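Local coordinates for Lin1840 protein (Listeria innocua serovar 6a, PDB 4ZOC) that probably hydrolyses terminal, non-reducing beta-D-glucosyl residues with release of beta-D-glucose, as a family 3 glycoside hydrolase involved in beta-1,2-glucan metabolism, at residues A[378-383]-A[519-524]; A[383-388]-A[538-543]; A[485-490]-A[513-518]. The protein carries 2 engineered substitutions. All coordinates share one frame; numbering follows the deposited sequence.

Contact 1 (A[378-383]-A[519-524])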
loop_
_atom_site.group_PDB
_atom_site.type_symbol
_atom_site.label_atom_id
_atom_site.label_comp_id
_atom_site.label_asym_id
_atom_site.label_seq_id
_atom_site.Cartn_x
_atom_site.Cartn_y
_atom_site.Cartn_z
ATOM N N LEU A 378 19.062 3.244 20.449
ATOM C CA LEU A 378 18.334 4.281 19.643
ATOM C C LEU A 378 18.468 5.696 20.207
ATOM O O LEU A 378 18.475 6.717 19.444
ATOM C CB LEU A 378 16.863 3.899 19.571
ATOM C CG LEU A 378 16.518 2.640 18.768
ATOM C CD1 LEU A 378 15.052 2.383 18.874
ATOM C CD2 LEU A 378 17.000 2.835 17.347
ATOM N N GLU A 379 18.583 5.787 21.522
ATOM C CA GLU A 379 18.819 7.085 22.264
ATOM C C GLU A 379 19.755 6.839 23.437
ATOM O O GLU A 379 19.696 5.778 24.078
ATOM C CB GLU A 379 17.532 7.752 22.835
ATOM C CG GLU A 379 16.455 8.091 21.800
ATOM C CD GLU A 379 16.825 9.199 20.827
ATOM O OE1 GLU A 379 17.810 9.964 21.095
ATOM O OE2 GLU A 379 16.080 9.276 19.813
ATOM N N ASN A 380 20.585 7.827 23.732
ATOM C CA ASN A 380 21.420 7.805 24.960
ATOM C C ASN A 380 21.851 9.214 25.182
ATOM O O ASN A 380 22.937 9.641 24.766
ATOM C CB ASN A 380 22.612 6.913 24.770
ATOM C CG ASN A 380 23.398 6.680 26.058
ATOM O OD1 ASN A 380 22.893 6.867 27.148
ATOM N ND2 ASN A 380 24.632 6.279 25.907
ATOM N N LYS A 381 20.937 9.924 25.789
ATOM C CA LYS A 381 21.085 11.371 26.118
ATOM C C LYS A 381 21.978 11.516 27.356
ATOM O O LYS A 381 21.805 10.830 28.357
ATOM C CB LYS A 381 19.702 11.955 26.299
ATOM C CG LYS A 381 18.861 11.809 25.004
ATOM C CD LYS A 381 17.484 12.478 25.106
ATOM C CE LYS A 381 16.341 11.540 24.702
ATOM N NZ LYS A 381 15.039 12.107 25.180
ATOM N N SER A 382 22.974 12.365 27.278
ATOM C CA SER A 382 23.785 12.658 28.474
ATOM C C SER A 382 24.635 11.504 29.009
ATOM O O SER A 382 25.054 11.528 30.151
ATOM C CB SER A 382 22.872 13.175 29.607
ATOM O OG SER A 382 22.302 14.399 29.207
ATOM N N ARG A 383 24.940 10.529 28.160
ATOM C CA ARG A 383 25.794 9.412 28.527
ATOM C C ARG A 383 25.263 8.700 29.748
ATOM O O ARG A 383 26.043 8.249 30.604
ATOM C CB ARG A 383 27.263 9.878 28.692
ATOM C CG ARG A 383 27.932 10.263 27.369
ATOM C CD ARG A 383 29.439 10.427 27.497
ATOM N NE ARG A 383 30.084 10.322 26.177
ATOM C CZ ARG A 383 30.052 11.268 25.238
ATOM N NH1 ARG A 383 29.417 12.423 25.442
ATOM N NH2 ARG A 383 30.659 11.061 24.089
ATOM N N SER A 519 12.061 9.432 27.904
ATOM C CA SER A 519 13.183 8.736 28.550
ATOM C C SER A 519 14.505 9.374 28.122
ATOM O O SER A 519 14.537 10.157 27.165
ATOM C CB SER A 519 13.178 7.241 28.174
ATOM O OG SER A 519 13.322 7.028 26.761
ATOM N N ASP A 520 15.587 9.029 28.817
ATOM C CA ASP A 520 16.897 9.494 28.510
ATOM C C ASP A 520 17.664 8.573 27.605
ATOM O O ASP A 520 18.549 9.004 26.916
ATOM C CB ASP A 520 17.690 9.693 29.815
ATOM C CG ASP A 520 16.990 10.681 30.753
ATOM O OD1 ASP A 520 16.973 11.827 30.416
ATOM O OD2 ASP A 520 16.286 10.349 31.689
ATOM N N ALA A 521 17.358 7.283 27.655
ATOM C CA ALA A 521 17.928 6.282 26.790
ATOM C C ALA A 521 16.915 5.269 26.379
ATOM O O ALA A 521 15.871 5.034 27.046
ATOM C CB ALA A 521 19.156 5.554 27.418
ATOM N N LEU A 522 17.152 4.725 25.207
ATOM C CA LEU A 522 16.167 3.807 24.530
ATOM C C LEU A 522 16.951 2.731 23.778
ATOM O O LEU A 522 17.762 3.022 22.909
ATOM C CB LEU A 522 15.220 4.551 23.558
ATOM C CG LEU A 522 14.366 3.658 22.692
ATOM C CD1 LEU A 522 13.435 2.885 23.586
ATOM C CD2 LEU A 522 13.529 4.532 21.729
ATOM N N LEU A 523 16.802 1.503 24.266
ATOM C CA LEU A 523 17.534 0.322 23.785
ATOM C C LEU A 523 16.534 -0.732 23.245
ATOM O O LEU A 523 15.644 -1.239 23.959
ATOM C CB LEU A 523 18.382 -0.249 24.916
ATOM C CG LEU A 523 19.300 -1.486 24.547
ATOM C CD1 LEU A 523 20.284 -1.143 23.447
ATOM C CD2 LEU A 523 19.946 -2.082 25.805
ATOM N N GLU A 524 16.666 -0.993 21.954
ATOM C CA GLU A 524 15.829 -1.926 21.236
ATOM C C GLU A 524 16.451 -3.306 21.265
ATOM O O GLU A 524 17.479 -3.559 20.614
ATOM C CB GLU A 524 15.619 -1.409 19.807
ATOM C CG GLU A 524 14.956 -2.444 18.862
ATOM C CD GLU A 524 13.524 -2.752 19.224
ATOM O OE1 GLU A 524 13.316 -3.559 20.201
ATOM O OE2 GLU A 524 12.631 -2.175 18.568
#
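Leu378 and Glu379 both give their backbone N-H groups to the carbonyl of Leu522, which makes a classic beta bulge where the outermost strand 376-380 runs antiparallel to 521-524. Leu378 N lies 2.8 Å from Leu522 O, nearly in line with the carbonyl bond, whereas Glu379 N, at 3.2 Å from Leu522 O, takes a lone pair in the carbonyl plane. Glu379 and Leu522 form the hydrogen-bonded pair, closed by Leu522 N to Glu379 O at 3.0 Å. Asn380 and Ala521 follow as a non-hydrogen-bonded pair. Beyond them Lys381 N bonds Asp520 O at 2.8 Å, and the lysine chain runs past that carbonyl, bends at chi3 (-129°) and brings NZ to 2.8 Å from Ser519 O. Beside the bulge, Leu378 CD1 meets Leu522 CD2 at 3.9 Å and also touches the CB of Glu524. On the face of Glu379, its CB packs on the CB of Leu522 at 4.0 Å, while its chain bends at chi2 (-68°) and carries the carboxylate away to Tyr596 OH. In the second shell, Ser519 OG bonds Leu515 O, Asp520 OD2 receives Val500 N, and strand 521-524 pairs along its other edge with 500-505. Lys381 NZ also reaches Ala516 O. With two main-chain carbonyls gripping one ammonium group, the lysine joins the end of the edge strand to the turn leading into its neighbour, and its charge is probably stabilised by carbonyl dipoles rather than by direct pairing with Asp520.

Contact 2 (A[383-388]-A[538-543])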
loop_
_atom_site.group_PDB
_atom_site.type_symbol
_atom_site.label_atom_id
_atom_site.label_comp_id
_atom_site.label_asym_id
_atom_site.label_seq_id
_atom_site.Cartn_x
_atom_site.Cartn_y
_atom_site.Cartn_z
ATOM N N ARG A 383 24.940 10.529 28.160
ATOM C CA ARG A 383 25.794 9.412 28.527
ATOM C C ARG A 383 25.263 8.700 29.748
ATOM O O ARG A 383 26.043 8.249 30.604
ATOM C CB ARG A 383 27.263 9.878 28.692
ATOM C CG ARG A 383 27.932 10.263 27.369
ATOM C CD ARG A 383 29.439 10.427 27.497
ATOM N NE ARG A 383 30.084 10.322 26.177
ATOM C CZ ARG A 383 30.052 11.268 25.238
ATOM N NH1 ARG A 383 29.417 12.423 25.442
ATOM N NH2 ARG A 383 30.659 11.061 24.089
ATOM N N LEU A 384 23.927 8.620 29.851
ATOM C CA LEU A 384 23.300 7.759 30.877
ATOM C C LEU A 384 23.861 6.297 30.851
ATOM O O LEU A 384 24.326 5.737 31.858
ATOM C CB LEU A 384 21.767 7.695 30.731
ATOM C CG LEU A 384 21.034 6.786 31.764
ATOM C CD1 LEU A 384 21.370 7.152 33.186
ATOM C CD2 LEU A 384 19.528 6.844 31.645
ATOM N N LEU A 385 23.831 5.698 29.688
ATOM C CA LEU A 385 24.511 4.426 29.454
ATOM C C LEU A 385 25.943 4.565 29.018
ATOM O O LEU A 385 26.270 5.471 28.226
ATOM C CB LEU A 385 23.769 3.611 28.337
ATOM C CG LEU A 385 22.288 3.410 28.664
ATOM C CD1 LEU A 385 21.680 2.609 27.517
ATOM C CD2 LEU A 385 22.123 2.708 29.977
ATOM N N PRO A 386 26.794 3.622 29.431
ATOM C CA PRO A 386 26.529 2.490 30.279
ATOM C C PRO A 386 26.410 2.874 31.759
ATOM O O PRO A 386 27.019 3.871 32.241
ATOM C CB PRO A 386 27.729 1.602 30.078
ATOM C CG PRO A 386 28.808 2.505 29.684
ATOM C CD PRO A 386 28.155 3.593 28.896
ATOM N N LEU A 387 25.643 2.050 32.464
ATOM C CA LEU A 387 25.420 2.190 33.908
ATOM C C LEU A 387 26.624 1.593 34.644
ATOM O O LEU A 387 27.169 0.622 34.185
ATOM C CB LEU A 387 24.127 1.488 34.283
ATOM C CG LEU A 387 22.817 1.853 33.632
ATOM C CD1 LEU A 387 21.707 1.025 34.285
ATOM C CD2 LEU A 387 22.514 3.304 33.782
ATOM N N ALA A 388 27.045 2.175 35.754
ATOM C CA ALA A 388 28.012 1.538 36.697
ATOM C C ALA A 388 27.403 0.327 37.359
ATOM O O ALA A 388 26.198 0.306 37.609
ATOM C CB ALA A 388 28.417 2.542 37.780
ATOM N N ASP A 538 24.413 -7.018 30.008
ATOM C CA ASP A 538 25.714 -6.725 29.409
ATOM C C ASP A 538 25.732 -5.420 28.600
ATOM O O ASP A 538 26.676 -4.654 28.724
ATOM C CB ASP A 538 26.188 -7.842 28.541
ATOM C CG ASP A 538 26.580 -9.093 29.345
ATOM O OD1 ASP A 538 26.625 -9.079 30.603
ATOM O OD2 ASP A 538 26.802 -10.105 28.701
ATOM N N LEU A 539 24.658 -5.138 27.852
ATOM C CA LEU A 539 24.645 -3.930 27.109
ATOM C C LEU A 539 24.483 -2.737 28.049
ATOM O O LEU A 539 25.122 -1.713 27.836
ATOM C CB LEU A 539 23.529 -3.938 26.093
ATOM C CG LEU A 539 23.835 -4.920 24.958
ATOM C CD1 LEU A 539 22.540 -5.161 24.222
ATOM C CD2 LEU A 539 24.838 -4.417 23.974
ATOM N N LEU A 540 23.616 -2.840 29.038
ATOM C CA LEU A 540 23.384 -1.724 29.996
ATOM C C LEU A 540 24.630 -1.370 30.803
ATOM O O LEU A 540 24.813 -0.226 31.165
ATOM C CB LEU A 540 22.253 -2.065 30.987
ATOM C CG LEU A 540 20.875 -2.151 30.347
ATOM C CD1 LEU A 540 19.858 -2.566 31.406
ATOM C CD2 LEU A 540 20.505 -0.810 29.724
ATOM N N SER A 541 25.378 -2.405 31.172
ATOM C CA SER A 541 26.534 -2.253 32.036
ATOM C C SER A 541 27.794 -1.852 31.275
ATOM O O SER A 541 28.777 -1.428 31.900
ATOM C CB SER A 541 26.777 -3.566 32.820
ATOM O OG SER A 541 27.540 -4.418 31.984
ATOM N N GLY A 542 27.755 -1.977 29.939
ATOM C CA GLY A 542 28.930 -1.774 29.131
ATOM C C GLY A 542 29.917 -2.915 29.016
ATOM O O GLY A 542 30.941 -2.746 28.392
ATOM N N ALA A 543 29.607 -4.087 29.562
ATOM C CA ALA A 543 30.376 -5.265 29.282
ATOM C C ALA A 543 30.315 -5.545 27.788
ATOM O O ALA A 543 31.319 -6.017 27.210
ATOM C CB ALA A 543 29.845 -6.392 30.093
HETATM O O HOH W 1 29.106 -1.077 34.388
#
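The C-terminal end of helix 532-541 meets the loop between strands 376-380 and 393-397, where Leu387 N donates to Leu540 O at 2.7 Å. The bond is almost straight, 165° at the hydrogen, and ties the loop's main chain to a carbonyl in the last turn of the helix. The CB of Leu387 packs against the same oxygen, 3.6 Å from Leu540 O. Pro386, which follows a cis peptide bond, lies against the same turn: its CA comes within 3.3 Å of Leu540 O, and its CB is 3.6 Å from Gly542 N. Gly542 leaves the helix with positive phi (81°), its backbone lying close against the proline ring. Just before it, Ser541 forms an ST turn, its OG accepting from Ala543 N at 3.2 Å, which ties the serine hydroxyl to the chain just past the helix. A water joins the two backbones, donating to both Leu387 O and Ser541 O, two acceptors that could not bond each other directly. Apolar packing pairs Leu385 with Leu540: their CD2 methyls touch at 3.9 Å, the two side chains crossing at a slant. Both Leu385 and Leu540 also pack on Val501 of strand 500-505, placing this loop-to-helix joint over the mixed sheet of the C-terminal domain, while Asn380 OD1, at the end of strand 376-380, accepts from Leu385 N.

Contact 3 (A[485-490]-A[513-518])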
loop_
_atom_site.group_PDB
_atom_site.type_symbol
_atom_site.label_atom_id
_atom_site.label_comp_id
_atom_site.label_asym_id
_atom_site.label_seq_id
_atom_site.Cartn_x
_atom_site.Cartn_y
_atom_site.Cartn_z
ATOM N N ALA A 485 -1.494 1.660 27.948
ATOM C CA ALA A 485 -1.007 1.593 29.318
ATOM C C ALA A 485 0.502 1.670 29.433
ATOM O O ALA A 485 1.018 2.198 30.415
ATOM C CB ALA A 485 -1.514 0.344 29.991
ATOM N N GLN A 486 1.236 1.147 28.438
ATOM C CA GLN A 486 2.672 1.244 28.465
ATOM C C GLN A 486 3.196 2.646 28.139
ATOM O O GLN A 486 4.135 3.086 28.752
ATOM C CB GLN A 486 3.316 0.201 27.543
ATOM C CG GLN A 486 2.942 -1.223 27.992
ATOM C CD GLN A 486 3.802 -2.282 27.341
ATOM O OE1 GLN A 486 4.980 -2.058 27.064
ATOM N NE2 GLN A 486 3.215 -3.451 27.080
ATOM N N TYR A 487 2.587 3.346 27.204
ATOM C CA TYR A 487 2.925 4.742 26.991
ATOM C C TYR A 487 2.538 5.560 28.218
ATOM O O TYR A 487 3.326 6.435 28.629
ATOM C CB TYR A 487 2.260 5.345 25.744
ATOM C CG TYR A 487 2.648 4.666 24.445
ATOM C CD1 TYR A 487 3.758 5.057 23.778
ATOM C CD2 TYR A 487 1.858 3.662 23.879
ATOM C CE1 TYR A 487 4.145 4.452 22.583
ATOM C CE2 TYR A 487 2.258 3.014 22.720
ATOM C CZ TYR A 487 3.365 3.437 22.058
ATOM O OH TYR A 487 3.681 2.813 20.848
ATOM N N GLN A 488 1.420 5.239 28.851
ATOM C CA GLN A 488 1.058 5.942 30.098
ATOM C C GLN A 488 2.096 5.701 31.191
ATOM O O GLN A 488 2.389 6.587 31.977
ATOM C CB GLN A 488 -0.359 5.562 30.601
ATOM C CG GLN A 488 -1.499 5.926 29.650
ATOM C CD GLN A 488 -2.751 5.110 29.959
ATOM O OE1 GLN A 488 -2.814 4.317 30.942
ATOM N NE2 GLN A 488 -3.772 5.307 29.163
ATOM N N LEU A 489 2.565 4.480 31.315
ATOM C CA LEU A 489 3.634 4.170 32.273
ATOM C C LEU A 489 4.893 4.941 32.017
ATOM O O LEU A 489 5.485 5.480 32.950
ATOM C CB LEU A 489 3.889 2.613 32.314
ATOM C CG LEU A 489 4.989 2.120 33.208
ATOM C CD1 LEU A 489 4.810 2.547 34.663
ATOM C CD2 LEU A 489 5.073 0.562 33.131
ATOM N N ALA A 490 5.346 5.019 30.781
ATOM C CA ALA A 490 6.569 5.791 30.473
ATOM C C ALA A 490 6.373 7.284 30.850
ATOM O O ALA A 490 7.242 7.903 31.388
ATOM C CB ALA A 490 6.865 5.633 29.009
ATOM N N LYS A 513 8.117 7.387 19.141
ATOM C CA LYS A 513 8.405 8.776 19.381
ATOM C C LYS A 513 8.096 9.172 20.881
ATOM O O LYS A 513 8.947 9.820 21.564
ATOM C CB LYS A 513 7.654 9.676 18.401
ATOM C CG LYS A 513 7.663 11.170 18.743
ATOM C CD LYS A 513 6.984 12.020 17.644
ATOM C CE LYS A 513 7.265 13.508 18.010
ATOM N NZ LYS A 513 6.918 14.351 16.894
ATOM N N GLU A 514 6.957 8.721 21.387
ATOM C CA GLU A 514 6.544 9.076 22.783
ATOM C C GLU A 514 7.438 8.411 23.793
ATOM O O GLU A 514 7.617 8.944 24.887
ATOM C CB GLU A 514 5.114 8.679 23.046
ATOM C CG GLU A 514 4.161 9.501 22.200
ATOM C CD GLU A 514 2.809 8.845 22.070
ATOM O OE1 GLU A 514 2.264 8.368 23.079
ATOM O OE2 GLU A 514 2.273 8.816 20.945
ATOM N N LEU A 515 8.109 7.297 23.436
ATOM C CA LEU A 515 9.032 6.670 24.364
ATOM C C LEU A 515 10.355 7.385 24.376
ATOM O O LEU A 515 10.891 7.647 25.423
ATOM C CB LEU A 515 9.194 5.187 24.002
ATOM C CG LEU A 515 7.886 4.401 23.975
ATOM C CD1 LEU A 515 8.122 2.969 23.553
ATOM C CD2 LEU A 515 7.076 4.416 25.249
ATOM N N ALA A 516 10.871 7.704 23.187
ATOM C CA ALA A 516 12.139 8.407 23.077
ATOM C C ALA A 516 12.059 9.739 23.798
ATOM O O ALA A 516 13.023 10.169 24.450
ATOM C CB ALA A 516 12.487 8.656 21.633
ATOM N N GLU A 517 10.932 10.396 23.639
ATOM C CA GLU A 517 10.728 11.699 24.339
ATOM C C GLU A 517 10.471 11.626 25.884
ATOM O O GLU A 517 10.534 12.646 26.569
ATOM C CB GLU A 517 9.632 12.486 23.623
ATOM C CG GLU A 517 10.144 12.940 22.241
ATOM C CD GLU A 517 9.150 13.690 21.376
ATOM O OE1 GLU A 517 7.992 13.916 21.845
ATOM O OE2 GLU A 517 9.563 14.015 20.197
ATOM N N SER A 518 10.088 10.478 26.408
ATOM C CA SER A 518 9.749 10.303 27.784
ATOM C C SER A 518 10.922 9.644 28.556
ATOM O O SER A 518 10.780 9.314 29.754
ATOM C CB SER A 518 8.560 9.359 27.865
ATOM O OG SER A 518 7.260 9.963 27.664
HETATM O O HOH W 2 10.038 7.192 31.083
#
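Apolar packing centres on Leu515, whose CD2 methyl touches both the Tyr487 ring and Ala490. It stands 3.7 Å from CD1 of the tyrosine and 4.0 Å from Ala490 CB. The leucine and tyrosine side chains cross at about a right angle, and the leucine's CG also approaches ring atom CE1. Leu515 has CG anti to its carbonyl carbon (chi1 -57°), which swings the branched end toward helix 484-494. The two helical segments run nearly parallel, their axes 9.8 Å apart at closest and 17° from alignment; both flank the mixed sheet, with Ala490 and Leu515 resting on Leu462 and Leu464 of strand 459-465.

Among polar groups, Glu514 brings its extended chain across the tyrosine at about a right angle: OE1 is 3.7 Å from Tyr487 CD1, with the carboxylate and ring planes 43° apart. The carboxylate's strongest partner is Arg481, which bonds OE2 in a salt bridge and also makes a cation-pi contact with Tyr487. The tyrosine hydroxyl meanwhile bonds Glu511 O and Leu482 N, fixing the far end of the ring near the segments that lead into both helices.

No direct hydrogen bond joins the two segments, but a water does, donating to Ala490 O at 2.9 Å and to Ser518 O at 2.6 Å. Ser518 turns OG back to Glu514 O, 3.0 Å away, and its CB lies 4.0 Å from Ala490 O. The contact thus passes from apolar packing at Leu515 and Ala490 to a charged group, where Arg481, shared by carboxylate and ring, probably offsets the negative charge that Glu514 brings close to the aromatic carbons.

In the fold
From the N terminus, strand 376-380 comes first and opens the loop that contact 1 closes when strand 521-524 pairs with it at the sheet's edge; segments 378-383 and 519-524 are 136 residues apart at their closest ends. The loop following that first strand starts contact 2, closed in turn by helix 532-541, so contacts 1 and 2 cross along the chain; they share Arg383 and touch through Ala521 with Leu385 and Leu523 with Leu539. Contact 3, between helices 484-494 and 513-517, is local and nested inside both loops. It meets contact 1 where Glu379 packs on Ala516, but stays about 9 Å, nearest atoms, from contact 2. Together they tie helices and an edge strand to the mixed sheet of the C-terminal domain.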